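Local atomic coordinates of 6-aminohexanoate-dimer hydrolase (Bacillus anthracis, PDB entry 4GB7), a protein that probably hydrolyses amide or ester bonds as a serine hydrolase of the beta-lactamase clan, being a putative 6-aminohexanoate-dimer hydrolase. Residues Gly147-Ser152 with Trp259-Ile264; Trp278-Met283 with Asn324-Leu329; Ala385-Val390 with His415-Leu420. All coordinates share one frame; numbering follows the deposited sequence. Where two conformers were deposited one is given.

In the fold
All three contacts are packing joints of a beta-lactamase-like fold. Contact 1 joins two helices and contact 2 a loop and a small hairpin beside them; they touch directly: Leu329 of contact 2 lies against helix 143-155 of contact 1, its CD2 3.6 Å from Ser152 OG and its CD1 4.0 Å from Ala148 CB, although the two centres are about 18 Å apart. Contact 3 joins the five-stranded sheet to helix 402-417; its centre is about 33 Å from that of contact 1 and about 23 Å from that of contact 2, and it touches neither. Ser140 and Lys143, a probable SxxK pair with Tyr249 as second hydroxyl, place the likely catalytic centre at the start of the helix that carries Gly147-Ser152.

Contact 1. Residues Gly147-Ser152 with Trp259-Ile264; sequences GAIIQS and WIIRTI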
ATOM      1  N   GLY A 147       6.809  -2.892  -6.301  1.00 18.41           N
ATOM      2  CA  GLY A 147       6.417  -3.364  -7.644  1.00 18.83           C
ATOM      3  C   GLY A 147       6.938  -2.461  -8.770  1.00 17.72           C
ATOM      4  O   GLY A 147       7.467  -2.922  -9.780  1.00 17.68           O
ATOM      5  N   ALA A 148       6.791  -1.162  -8.584  1.00 17.15           N
ATOM      6  CA  ALA A 148       7.221  -0.181  -9.583  1.00 18.39           C
ATOM      7  C   ALA A 148       8.711  -0.256  -9.840  1.00 17.14           C
ATOM      8  O   ALA A 148       9.131  -0.171 -11.003  1.00 19.28           O
ATOM      9  CB  ALA A 148       6.839   1.214  -9.134  1.00 17.34           C
ATOM     10  N   ILE A 149       9.499  -0.395  -8.764  1.00 16.82           N
ATOM     11  CA  ILE A 149      10.967  -0.460  -8.868  1.00 16.47           C
ATOM     12  C   ILE A 149      11.376  -1.776  -9.496  1.00 16.89           C
ATOM     13  O   ILE A 149      12.312  -1.794 -10.337  1.00 19.39           O
ATOM     14  CB  ILE A 149      11.704  -0.201  -7.513  1.00 18.49           C
ATOM     15  CG1 ILE A 149      11.357   1.235  -7.038  1.00 20.98           C
ATOM     16  CG2 ILE A 149      13.226  -0.406  -7.644  1.00 18.26           C
ATOM     17  CD1 ILE A 149      11.643   1.516  -5.574  1.00 25.00           C
ATOM     18  N   ILE A 150      10.715  -2.873  -9.121  1.00 17.84           N
ATOM     19  CA  ILE A 150      10.988  -4.142  -9.803  1.00 16.97           C
ATOM     20  C   ILE A 150      10.786  -4.055 -11.322  1.00 18.05           C
ATOM     21  O   ILE A 150      11.654  -4.493 -12.135  1.00 19.22           O
ATOM     22  CB  ILE A 150      10.140  -5.296  -9.245  1.00 17.96           C
ATOM     23  CG1 ILE A 150      10.677  -5.706  -7.849  1.00 16.97           C
ATOM     24  CG2 ILE A 150      10.158  -6.504 -10.203  1.00 17.74           C
ATOM     25  CD1 ILE A 150      12.048  -6.387  -7.774  1.00 18.93           C
ATOM     26  N   GLN A 151       9.688  -3.437 -11.715  1.00 19.07           N
ATOM     27  CA  GLN A 151       9.374  -3.265 -13.151  1.00 18.45           C
ATOM     28  C   GLN A 151      10.443  -2.416 -13.839  1.00 18.40           C
ATOM     29  O   GLN A 151      10.882  -2.739 -14.963  1.00 20.57           O
ATOM     30  CB  GLN A 151       8.001  -2.651 -13.361  1.00 19.60           C
ATOM     31  CG  GLN A 151       7.453  -2.808 -14.781  1.00 20.88           C
ATOM     32  CD  GLN A 151       7.242  -4.272 -15.131  1.00 24.92           C
ATOM     33  OE1 GLN A 151       6.682  -5.044 -14.336  1.00 24.09           O
ATOM     34  NE2 GLN A 151       7.728  -4.680 -16.287  1.00 23.05           N
ATOM     35  N   SER A 152      10.877  -1.346 -13.159  1.00 19.36           N
ATOM     36  CA  SER A 152      11.936  -0.455 -13.693  1.00 17.56           C
ATOM     37  C   SER A 152      13.222  -1.256 -13.882  1.00 20.34           C
ATOM     38  O   SER A 152      13.845  -1.168 -14.924  1.00 22.15           O
ATOM     39  CB  SER A 152      12.201   0.736 -12.778  1.00 21.48           C
ATOM     40  OG  SER A 152      10.997   1.447 -12.567  1.00 22.55           O
ATOM     41  N   TRP A 259      14.199  -7.367  -1.141  1.00 18.61           N
ATOM     42  CA  TRP A 259      15.528  -7.902  -0.928  1.00 17.26           C
ATOM     43  C   TRP A 259      16.294  -7.952  -2.225  1.00 17.88           C
ATOM     44  O   TRP A 259      17.445  -7.559  -2.280  1.00 19.40           O
ATOM     45  CB  TRP A 259      15.432  -9.279  -0.272  1.00 19.05           C
ATOM     46  CG  TRP A 259      16.679  -9.832   0.341  1.00 19.71           C
ATOM     47  CD1 TRP A 259      17.979  -9.305   0.339  1.00 19.21           C
ATOM     48  CD2 TRP A 259      16.753 -11.047   1.129  1.00 20.18           C
ATOM     49  NE1 TRP A 259      18.839 -10.112   1.061  1.00 21.81           N
ATOM     50  CE2 TRP A 259      18.157 -11.201   1.539  1.00 22.01           C
ATOM     51  CE3 TRP A 259      15.830 -12.002   1.514  1.00 20.59           C
ATOM     52  CZ2 TRP A 259      18.568 -12.256   2.326  1.00 23.69           C
ATOM     53  CZ3 TRP A 259      16.252 -13.067   2.302  1.00 22.24           C
ATOM     54  CH2 TRP A 259      17.597 -13.197   2.689  1.00 24.10           C
ATOM     55  N   ILE A 260      15.623  -8.311  -3.305  1.00 17.47           N
ATOM     56  CA  ILE A 260      16.228  -8.282  -4.626  1.00 19.71           C
ATOM     57  C   ILE A 260      16.640  -6.856  -5.023  1.00 19.14           C
ATOM     58  O   ILE A 260      17.766  -6.629  -5.481  1.00 20.11           O
ATOM     59  CB  ILE A 260      15.291  -8.878  -5.686  1.00 18.96           C
ATOM     60  CG1 ILE A 260      15.072 -10.375  -5.399  1.00 18.22           C
ATOM     61  CG2 ILE A 260      15.832  -8.691  -7.099  1.00 21.43           C
ATOM     62  CD1 ILE A 260      13.974 -11.018  -6.196  1.00 20.50           C
ATOM     63  N   ILE A 261      15.748  -5.891  -4.815  1.00 17.51           N
ATOM     64  CA  ILE A 261      16.090  -4.487  -5.089  1.00 17.53           C
ATOM     65  C   ILE A 261      17.396  -4.100  -4.385  1.00 18.17           C
ATOM     66  O   ILE A 261      18.305  -3.500  -5.000  1.00 20.50           O
ATOM     67  CB  ILE A 261      14.952  -3.542  -4.681  1.00 17.80           C
ATOM     68  CG1 ILE A 261      13.717  -3.774  -5.573  1.00 17.36           C
ATOM     69  CG2 ILE A 261      15.372  -2.060  -4.761  1.00 20.06           C
ATOM     70  CD1 ILE A 261      12.460  -3.083  -5.110  1.00 18.82           C
ATOM     71  N   ARG A 262      17.473  -4.397  -3.092  1.00 18.94           N
ATOM     72  CA  ARG A 262      18.617  -3.983  -2.286  1.00 18.01           C
ATOM     73  C   ARG A 262      19.879  -4.658  -2.779  1.00 20.05           C
ATOM     74  O   ARG A 262      20.915  -4.032  -2.912  1.00 20.52           O
ATOM     75  CB  ARG A 262      18.389  -4.291  -0.828  1.00 19.46           C
ATOM     76  CG  ARG A 262      17.242  -3.547  -0.134  1.00 19.86           C
ATOM     77  CD  ARG A 262      16.993  -4.089   1.259  1.00 20.40           C
ATOM     78  NE  ARG A 262      15.758  -3.537   1.822  1.00 20.12           N
ATOM     79  CZ  ARG A 262      14.627  -4.209   2.026  1.00 20.29           C
ATOM     80  NH1 ARG A 262      14.564  -5.539   1.892  1.00 20.34           N
ATOM     81  NH2 ARG A 262      13.570  -3.588   2.514  1.00 20.63           N
ATOM     82  N   THR A 263      19.787  -5.944  -3.042  1.00 19.56           N
ATOM     83  CA  THR A 263      20.938  -6.697  -3.504  1.00 20.41           C
ATOM     84  C   THR A 263      21.448  -6.231  -4.851  1.00 21.83           C
ATOM     85  O   THR A 263      22.691  -6.053  -5.041  1.00 22.09           O
ATOM     86  CB  THR A 263      20.613  -8.198  -3.548  1.00 22.84           C
ATOM     87  OG1 THR A 263      20.305  -8.637  -2.229  1.00 25.94           O
ATOM     88  CG2 THR A 263      21.820  -9.014  -4.053  1.00 24.96           C
ATOM     89  N   ILE A 264      20.528  -6.105  -5.811  1.00 20.25           N
ATOM     90  CA  ILE A 264      20.897  -5.596  -7.173  1.00 20.97           C
ATOM     91  C   ILE A 264      21.512  -4.180  -7.166  1.00 19.99           C
ATOM     92  O   ILE A 264      22.523  -3.927  -7.801  1.00 22.50           O
ATOM     93  CB  ILE A 264      19.721  -5.684  -8.159  1.00 20.83           C
ATOM     94  CG1 ILE A 264      19.351  -7.157  -8.426  1.00 24.34           C
ATOM     95  CG2 ILE A 264      19.976  -4.893  -9.444  1.00 22.98           C
ATOM     96  CD1 ILE A 264      20.284  -7.914  -9.331  1.00 25.17           C
TER
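Segments 147-152 and 259-264, of helices 143-155 and 251-265, run in roughly the same direction, their axes inclined at 47° and 10.4 Å apart at closest approach, with Ile150 and Ile261 the nearest pair at 7.0 Å between CA atoms. Between these two segments the contact is made by isoleucine side chains, and no hydrogen bond crosses. Ile261 is the central residue: its CD1 reaches over to Ile149, 3.8 Å from CG2, and lies equally close to Ile149 CB, so the methyl sits on the branch point of its partner. Ile149 meets it with the short branch, CG2, which also rests 4.0 Å from Ile261 CG2; the two side chains cross at about a right angle. Ile150 reaches another flank of the same Ile261 long branch, its CD1 lying 3.8 Å from Ile261 CG1. A bend at chi2 (-69°) turns this methyl out toward the facing helix, where it also makes a looser contact of 4.5 Å with Ile260 CG2. In Ile261 the long branch is instead extended (chi2 170°), which carries CD1 across the gap. All four touching residues are buried. Val273 and Asn272 of helix 269-278 close on Ile149 and Ile261, while Met186 and Leu161 adjoin Ile150. Within 147-152, Ser152 OG bonds back to Ala148 O at 2.9 Å, sharing that carbonyl with Ser152 N from the opposite face. This is apolar helix-helix packing inside the helical part of a beta-lactamase-like fold, next to the probable SxxK lysine at the start of helix 143-155.

Contact 2. Residues Trp278-Met283 with Asn324-Leu329; sequences WSQIGM and NGKQIL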
ATOM      1  N   TRP A 278      10.440   9.558  -5.154  1.00 17.06           N
ATOM      2  CA  TRP A 278      10.025  10.574  -4.138  1.00 16.46           C
ATOM      3  C   TRP A 278      10.665  11.940  -4.368  1.00 18.40           C
ATOM      4  O   TRP A 278      10.181  12.949  -3.893  1.00 18.46           O
ATOM      5  CB  TRP A 278      10.284  10.103  -2.672  1.00 14.36           C
ATOM      6  CG  TRP A 278       9.150  10.521  -1.787  1.00 13.46           C
ATOM      7  CD1 TRP A 278       9.037  11.660  -1.017  1.00 16.99           C
ATOM      8  CD2 TRP A 278       7.895   9.818  -1.655  1.00 15.08           C
ATOM      9  NE1 TRP A 278       7.808  11.707  -0.403  1.00 17.07           N
ATOM     10  CE2 TRP A 278       7.053  10.631  -0.786  1.00 16.26           C
ATOM     11  CE3 TRP A 278       7.389   8.628  -2.169  1.00 17.69           C
ATOM     12  CZ2 TRP A 278       5.775  10.220  -0.427  1.00 20.05           C
ATOM     13  CZ3 TRP A 278       6.096   8.242  -1.823  1.00 17.87           C
ATOM     14  CH2 TRP A 278       5.325   8.996  -0.957  1.00 18.11           C
ATOM     15  N   SER A 279      11.810  11.951  -5.028  1.00 16.53           N
ATOM     16  CA  SER A 279      12.539  13.165  -5.329  1.00 21.29           C
ATOM     17  C   SER A 279      12.186  13.701  -6.723  1.00 19.17           C
ATOM     18  O   SER A 279      12.684  14.751  -7.082  1.00 25.47           O
ATOM     19  CB  SER A 279      14.038  12.924  -5.269  1.00 21.55           C
ATOM     20  OG  SER A 279      14.472  12.053  -6.280  1.00 20.72           O
ATOM     21  N   GLN A 280      11.353  12.975  -7.490  1.00 19.63           N
ATOM     22  CA  GLN A 280      11.161  13.220  -8.919  1.00 21.03           C
ATOM     23  C   GLN A 280       9.823  13.771  -9.318  1.00 18.95           C
ATOM     24  O   GLN A 280       9.673  14.158 -10.467  1.00 21.93           O
ATOM     25  CB  GLN A 280      11.348  11.906  -9.685  1.00 23.15           C
ATOM     26  CG  GLN A 280      12.696  11.244  -9.400  1.00 23.45           C
ATOM     27  CD  GLN A 280      13.771  11.973 -10.097  1.00 26.44           C
ATOM     28  OE1 GLN A 280      13.741  12.080 -11.324  1.00 32.70           O
ATOM     29  NE2 GLN A 280      14.741  12.490  -9.338  1.00 26.80           N
ATOM     30  N   ILE A 281       8.838  13.841  -8.409  1.00 19.11           N
ATOM     31  CA  ILE A 281       7.482  14.252  -8.841  1.00 19.11           C
ATOM     32  C   ILE A 281       6.855  15.354  -7.982  1.00 18.14           C
ATOM     33  O   ILE A 281       5.627  15.401  -7.805  1.00 20.23           O
ATOM     34  CB  ILE A 281       6.509  13.049  -9.044  1.00 18.73           C
ATOM     35  CG1 ILE A 281       6.221  12.307  -7.705  1.00 18.67           C
ATOM     36  CG2 ILE A 281       7.111  12.036 -10.055  1.00 19.96           C
ATOM     37  CD1 ILE A 281       5.143  11.240  -7.836  1.00 21.57           C
ATOM     38  N   GLY A 282       7.718  16.221  -7.437  1.00 20.18           N
ATOM     39  CA  GLY A 282       7.263  17.447  -6.755  1.00 19.34           C
ATOM     40  C   GLY A 282       6.634  17.214  -5.399  1.00 18.91           C
ATOM     41  O   GLY A 282       5.854  18.070  -4.914  1.00 19.00           O
HETATM   42  N   MSE A 283       6.994  16.110  -4.753  1.00 18.60           N
HETATM   43  CA  MSE A 283       6.465  15.777  -3.398  1.00 18.07           C
HETATM   44  C   MSE A 283       6.767  16.898  -2.395  1.00 17.86           C
HETATM   45  O   MSE A 283       7.848  17.479  -2.403  1.00 18.80           O
HETATM   46  CB  MSE A 283       7.147  14.546  -2.852  1.00 16.79           C
HETATM   47  CG  MSE A 283       7.004  13.275  -3.728  1.00 19.64           C
HETATM   48 SE   MSE A 283       5.101  12.819  -3.923  0.70 18.47          SE
HETATM   49  CE  MSE A 283       5.431  10.936  -4.221  1.00 17.88           C
ATOM     50  N   ASN A 324       6.005  15.804 -16.288  1.00 20.08           N
ATOM     51  CA  ASN A 324       6.612  16.890 -17.065  1.00 21.71           C
ATOM     52  C   ASN A 324       7.486  16.355 -18.186  1.00 24.35           C
ATOM     53  O   ASN A 324       8.647  16.716 -18.315  1.00 27.36           O
ATOM     54  CB  ASN A 324       7.412  17.788 -16.157  1.00 22.70           C
ATOM     55  CG  ASN A 324       6.558  18.536 -15.192  1.00 21.76           C
ATOM     56  OD1 ASN A 324       5.342  18.584 -15.349  1.00 25.21           O
ATOM     57  ND2 ASN A 324       7.187  19.113 -14.163  1.00 28.67           N
ATOM     58  N   GLY A 325       6.889  15.476 -18.991  1.00 22.91           N
ATOM     59  CA  GLY A 325       7.536  14.954 -20.175  1.00 27.65           C
ATOM     60  C   GLY A 325       8.595  13.912 -20.010  1.00 26.57           C
ATOM     61  O   GLY A 325       9.159  13.474 -21.041  1.00 35.10           O
ATOM     62  N   LYS A 326       8.882  13.531 -18.758  1.00 26.62           N
ATOM     63  CA  LYS A 326       9.871  12.484 -18.457  0.60 26.16           C
ATOM     64  C   LYS A 326       9.185  11.200 -18.001  1.00 22.05           C
ATOM     65  O   LYS A 326       8.230  11.223 -17.209  1.00 23.08           O
ATOM     66  CB  LYS A 326      10.848  12.948 -17.368  0.60 26.59           C
ATOM     67  CG  LYS A 326      12.106  12.107 -17.247  0.60 34.16           C
ATOM     68  CD  LYS A 326      13.163  12.828 -16.415  0.60 37.86           C
ATOM     69  CE  LYS A 326      14.397  11.969 -16.230  0.60 43.04           C
ATOM     70  NZ  LYS A 326      14.063  10.696 -15.530  0.60 47.68           N
ATOM     71  N   GLN A 327       9.692  10.073 -18.494  1.00 23.93           N
ATOM     72  CA  GLN A 327       9.240   8.770 -18.087  1.00 21.90           C
ATOM     73  C   GLN A 327       9.904   8.364 -16.759  1.00 21.01           C
ATOM     74  O   GLN A 327      10.920   7.707 -16.715  1.00 24.98           O
ATOM     75  CB  GLN A 327       9.543   7.761 -19.207  1.00 26.19           C
ATOM     76  CG  GLN A 327       8.645   6.559 -19.188  1.00 27.04           C
ATOM     77  CD  GLN A 327       7.193   6.904 -19.450  1.00 26.31           C
ATOM     78  OE1 GLN A 327       6.875   7.648 -20.387  1.00 31.69           O
ATOM     79  NE2 GLN A 327       6.295   6.352 -18.623  1.00 26.55           N
ATOM     80  N   ILE A 328       9.255   8.740 -15.675  1.00 19.07           N
ATOM     81  CA  ILE A 328       9.706   8.440 -14.326  1.00 17.65           C
ATOM     82  C   ILE A 328       9.638   6.950 -14.030  1.00 21.04           C
ATOM     83  O   ILE A 328      10.584   6.378 -13.429  1.00 21.92           O
ATOM     84  CB  ILE A 328       8.903   9.217 -13.267  1.00 18.24           C
ATOM     85  CG1 ILE A 328       8.911  10.705 -13.589  1.00 22.93           C
ATOM     86  CG2 ILE A 328       9.473   8.953 -11.875  1.00 20.05           C
ATOM     87  CD1 ILE A 328      10.240  11.355 -13.729  1.00 21.58           C
ATOM     88  N   LEU A 329       8.523   6.341 -14.422  1.00 19.88           N
ATOM     89  CA  LEU A 329       8.301   4.933 -14.252  1.00 19.87           C
ATOM     90  C   LEU A 329       7.815   4.339 -15.567  1.00 20.27           C
ATOM     91  O   LEU A 329       7.272   5.018 -16.391  1.00 22.09           O
ATOM     92  CB  LEU A 329       7.241   4.725 -13.154  1.00 21.07           C
ATOM     93  CG  LEU A 329       7.701   4.989 -11.710  1.00 19.19           C
ATOM     94  CD1 LEU A 329       6.510   4.838 -10.786  1.00 20.98           C
ATOM     95  CD2 LEU A 329       8.854   4.104 -11.294  1.00 21.28           C
TER
HETATM   96  O   HOH W   1      13.717   9.826 -13.250  1.00 39.03           O
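Gln280 and Ile281 meet Ile328 through carbon atoms, and a water lies between the polar ends of Gln280 and Lys326 beside them. Ile328 points both of its branches at the opposing loop: CG2 lies 4.1 Å from Gln280 CB, and CG1 stands 4.2 Å from Ile281 CG2, the two isoleucines crossing at a slant. The short branch of Ile281 does this touching because its long one is swung between the backbone N and the carbonyl carbon (chi1 65°), leaving CG2 on the side of Ile328. Beside this apolar contact, Gln280 OE1 and Lys326 NZ stay 4.4 Å apart, too far for a direct bond. The water donates to Gln280 OE1 at 3.0 Å; its link to Lys326 NZ is doubtful, being very short and resting on one of two modelled conformers of the lysine. Gln280 folds back at chi2, and its NE2 gives a nearly straight bond, 174° at the hydrogen, to Ser279 OG in the plane of the amide. That bond fixes the rotation of the amide and leaves OE1 directed at the water. Ser279 OG is itself tied to Ser274 O of helix 269-278. On the other segment, Gln327 is the centre of an inverse gamma turn, and its NE2 closes on Leu329 O at 2.8 Å, almost head-on to the carbonyl. The same NE2 also bonds Asn320 O, and Tyr323 of the adjoining strand packs on both Ile281 and Ile328. The contact joins the loop after helix 269-278 to the end of the two-stranded hairpin 322-327 and the residue that follows it, beyond helix 307-318 in this beta-lactamase-like fold.

Contact 3. Residues Ala385-Val390 with His415-Leu420; sequences AKMVIV and HHLEKL
Glu418 sets CG anti to the carbonyl carbon (chi1 -70°) and then bends at chi2 (-74°), which folds the carboxylate back over Ala385 and toward Lys386, in the turn that leads into strand 387-393. The stem of the glutamate thereby packs on the alanine methyl, Glu418 CG lying 3.7 Å from Ala385 CB. The Lys386 chain, bent at chi2, chi3 and chi4, brings its ammonium group to the oxygen end of the carboxylate, close to its plane, while the two side chains run at about a right angle. The resulting salt bridge is long, with a weak hydrogen bond of 3.4 Å from Lys386 NZ to Glu418 OE2, while OE1 is a little farther at 3.7 Å. Each has a stronger partner outside the two segments, Asn118 OD1 for Lys386 NZ and His117 NE2 for Glu418 OE2, so the bridge is a secondary tie; in Lys386 it concerns one of two modelled conformers. A nitrate ion, probably from the crystallisation liquor, lies about 4 Å from the lysine side chain. Next along the chain, Met387, a selenomethionine, puts its SE 4.1 Å from Leu417 CD1, again with side chains roughly perpendicular. Lys419 has positive phi, and Lys419 N to His416 O with Leu420 N to His415 O completes a Schellman motif ending helix 402-417. Lys386 and Met387 form a G1 beta bulge opposite Asp382. Strand 387-393 lies between strands 110-117 and 377-382 of the five-stranded sheet, and the C-terminal helix packs against it, with Ile413 and Ala414 also on Met387 and Val115 against Leu417.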
ATOM      1  N   ALA A 385     -12.576   8.370 -15.531  1.00 18.72           N
ATOM      2  CA  ALA A 385     -12.882   9.710 -15.041  1.00 15.29           C
ATOM      3  C   ALA A 385     -11.667  10.561 -14.753  1.00 17.74           C
ATOM      4  O   ALA A 385     -11.802  11.725 -14.337  1.00 20.23           O
ATOM      5  CB  ALA A 385     -13.801   9.667 -13.839  1.00 17.25           C
ATOM      6  N   LYS A 386     -10.480  10.003 -14.970  1.00 18.62           N
ATOM      7  CA  LYS A 386      -9.240  10.707 -14.708  0.60 19.49           C
ATOM      8  C   LYS A 386      -9.209  11.213 -13.253  1.00 18.52           C
ATOM      9  O   LYS A 386      -9.005  12.389 -13.008  1.00 17.60           O
ATOM     10  CB  LYS A 386      -9.080  11.830 -15.755  0.60 20.93           C
ATOM     11  CG  LYS A 386      -8.963  11.290 -17.181  0.60 22.88           C
ATOM     12  CD  LYS A 386      -9.684  12.158 -18.212  0.60 31.83           C
ATOM     13  CE  LYS A 386     -11.219  12.077 -18.137  0.60 36.10           C
ATOM     14  NZ  LYS A 386     -11.869  13.407 -17.866  0.60 32.83           N
HETATM   15  N   MSE A 387      -9.472  10.310 -12.303  1.00 16.33           N
HETATM   16  CA  MSE A 387      -9.591  10.641 -10.899  1.00 16.99           C
HETATM   17  C   MSE A 387      -8.673   9.781 -10.061  1.00 16.49           C
HETATM   18  O   MSE A 387      -8.454   8.592 -10.350  1.00 18.21           O
HETATM   19  CB  MSE A 387     -11.042  10.475 -10.443  1.00 18.01           C
HETATM   20  CG  MSE A 387     -11.274  10.891  -9.057  1.00 18.41           C
HETATM   21 SE   MSE A 387     -13.076  10.471  -8.406  0.70 19.06          SE
HETATM   22  CE  MSE A 387     -12.711   8.529  -8.485  1.00 21.24           C
ATOM     23  N   VAL A 388      -8.046  10.422  -9.088  1.00 14.74           N
ATOM     24  CA  VAL A 388      -7.255   9.746  -8.048  1.00 14.23           C
ATOM     25  C   VAL A 388      -7.929  10.010  -6.699  1.00 15.45           C
ATOM     26  O   VAL A 388      -8.249  11.165  -6.373  1.00 16.49           O
ATOM     27  CB  VAL A 388      -5.825  10.276  -8.009  1.00 15.45           C
ATOM     28  CG1 VAL A 388      -5.003   9.664  -6.855  1.00 15.99           C
ATOM     29  CG2 VAL A 388      -5.146  10.064  -9.350  1.00 17.01           C
ATOM     30  N   ILE A 389      -8.071   8.957  -5.889  1.00 14.78           N
ATOM     31  CA  ILE A 389      -8.492   9.106  -4.503  1.00 15.60           C
ATOM     32  C   ILE A 389      -7.442   8.480  -3.594  1.00 15.59           C
ATOM     33  O   ILE A 389      -6.984   7.358  -3.829  1.00 16.47           O
ATOM     34  CB  ILE A 389      -9.872   8.530  -4.248  1.00 14.57           C
ATOM     35  CG1 ILE A 389     -10.939   9.339  -5.048  1.00 19.62           C
ATOM     36  CG2 ILE A 389     -10.207   8.413  -2.766  1.00 17.01           C
ATOM     37  CD1 ILE A 389     -12.357   8.872  -4.803  1.00 19.62           C
ATOM     38  N   VAL A 390      -7.051   9.242  -2.604  1.00 13.92           N
ATOM     39  CA  VAL A 390      -6.217   8.792  -1.482  1.00 15.32           C
ATOM     40  C   VAL A 390      -7.059   8.787  -0.251  1.00 14.67           C
ATOM     41  O   VAL A 390      -7.672   9.794   0.087  1.00 14.88           O
ATOM     42  CB  VAL A 390      -4.968   9.662  -1.271  1.00 14.48           C
ATOM     43  CG1 VAL A 390      -4.159   9.164  -0.069  1.00 15.18           C
ATOM     44  CG2 VAL A 390      -4.067   9.614  -2.522  1.00 16.44           C
ATOM     45  N   HIS A 415     -18.627   9.992 -11.128  1.00 16.36           N
ATOM     46  CA  HIS A 415     -19.704  10.334 -12.060  1.00 17.13           C
ATOM     47  C   HIS A 415     -20.225  11.748 -11.774  1.00 17.19           C
ATOM     48  O   HIS A 415     -20.614  12.464 -12.680  1.00 19.67           O
ATOM     49  CB  HIS A 415     -20.836   9.331 -11.946  1.00 16.66           C
ATOM     50  CG  HIS A 415     -20.480   7.975 -12.475  1.00 16.85           C
ATOM     51  ND1 HIS A 415     -21.300   6.911 -12.380  1.00 20.03           N
ATOM     52  CD2 HIS A 415     -19.303   7.513 -13.081  1.00 17.90           C
ATOM     53  CE1 HIS A 415     -20.694   5.846 -12.959  1.00 18.29           C
ATOM     54  NE2 HIS A 415     -19.475   6.221 -13.362  1.00 20.12           N
ATOM     55  N   HIS A 416     -20.254  12.135 -10.507  1.00 18.39           N
ATOM     56  CA  HIS A 416     -20.591  13.506 -10.120  1.00 18.37           C
ATOM     57  C   HIS A 416     -19.632  14.538 -10.682  1.00 19.47           C
ATOM     58  O   HIS A 416     -20.063  15.545 -11.257  1.00 20.82           O
ATOM     59  CB  HIS A 416     -20.686  13.601  -8.620  1.00 18.65           C
ATOM     60  CG  HIS A 416     -20.902  14.993  -8.114  1.00 21.82           C
ATOM     61  ND1 HIS A 416     -22.112  15.585  -8.115  1.00 26.35           N
ATOM     62  CD2 HIS A 416     -20.023  15.890  -7.570  1.00 22.77           C
ATOM     63  CE1 HIS A 416     -22.006  16.814  -7.586  1.00 32.40           C
ATOM     64  NE2 HIS A 416     -20.721  17.003  -7.251  1.00 29.95           N
ATOM     65  N   LEU A 417     -18.332  14.281 -10.561  1.00 17.84           N
ATOM     66  CA  LEU A 417     -17.301  15.185 -11.053  1.00 19.95           C
ATOM     67  C   LEU A 417     -17.306  15.252 -12.581  1.00 22.96           C
ATOM     68  O   LEU A 417     -16.944  16.279 -13.169  1.00 23.54           O
ATOM     69  CB  LEU A 417     -15.930  14.730 -10.525  1.00 19.46           C
ATOM     70  CG  LEU A 417     -15.701  14.847  -9.012  1.00 19.24           C
ATOM     71  CD1 LEU A 417     -14.323  14.340  -8.683  1.00 23.71           C
ATOM     72  CD2 LEU A 417     -15.906  16.261  -8.469  1.00 24.94           C
ATOM     73  N   GLU A 418     -17.717  14.167 -13.234  1.00 19.53           N
ATOM     74  CA  GLU A 418     -17.825  14.125 -14.666  1.00 22.18           C
ATOM     75  C   GLU A 418     -19.126  14.753 -15.172  1.00 20.88           C
ATOM     76  O   GLU A 418     -19.327  14.827 -16.351  1.00 26.77           O
ATOM     77  CB  GLU A 418     -17.666  12.671 -15.182  1.00 22.12           C
ATOM     78  CG  GLU A 418     -16.275  12.067 -15.068  1.00 24.49           C
ATOM     79  CD  GLU A 418     -15.300  12.639 -16.089  1.00 27.22           C
ATOM     80  OE1 GLU A 418     -15.357  12.192 -17.241  1.00 30.34           O
ATOM     81  OE2 GLU A 418     -14.491  13.531 -15.741  1.00 25.79           O
ATOM     82  N   LYS A 419     -19.988  15.197 -14.256  1.00 22.30           N
ATOM     83  CA  LYS A 419     -21.282  15.813 -14.529  1.00 26.47           C
ATOM     84  C   LYS A 419     -22.226  14.893 -15.276  1.00 24.23           C
ATOM     85  O   LYS A 419     -22.953  15.331 -16.179  1.00 28.15           O
ATOM     86  CB  LYS A 419     -21.101  17.195 -15.196  1.00 29.21           C
ATOM     87  CG  LYS A 419     -20.244  18.123 -14.325  1.00 38.64           C
ATOM     88  CD  LYS A 419     -20.287  19.580 -14.762  1.00 39.52           C
ATOM     89  CE  LYS A 419     -19.175  20.403 -14.142  1.00 48.86           C
ATOM     90  NZ  LYS A 419     -19.038  20.191 -12.674  1.00 49.60           N
ATOM     91  N   LEU A 420     -22.197  13.608 -14.904  1.00 25.39           N
ATOM     92  CA  LEU A 420     -23.056  12.570 -15.487  1.00 24.71           C
ATOM     93  C   LEU A 420     -24.329  12.433 -14.687  1.00 26.92           C
ATOM     94  O   LEU A 420     -24.356  12.756 -13.474  1.00 29.15           O
ATOM     95  CB  LEU A 420     -22.314  11.239 -15.572  1.00 23.92           C
ATOM     96  CG  LEU A 420     -21.011  11.324 -16.362  1.00 25.49           C
ATOM     97  CD1 LEU A 420     -20.256   9.989 -16.313  1.00 28.66           C
ATOM     98  CD2 LEU A 420     -21.319  11.724 -17.816  1.00 32.78           C
TER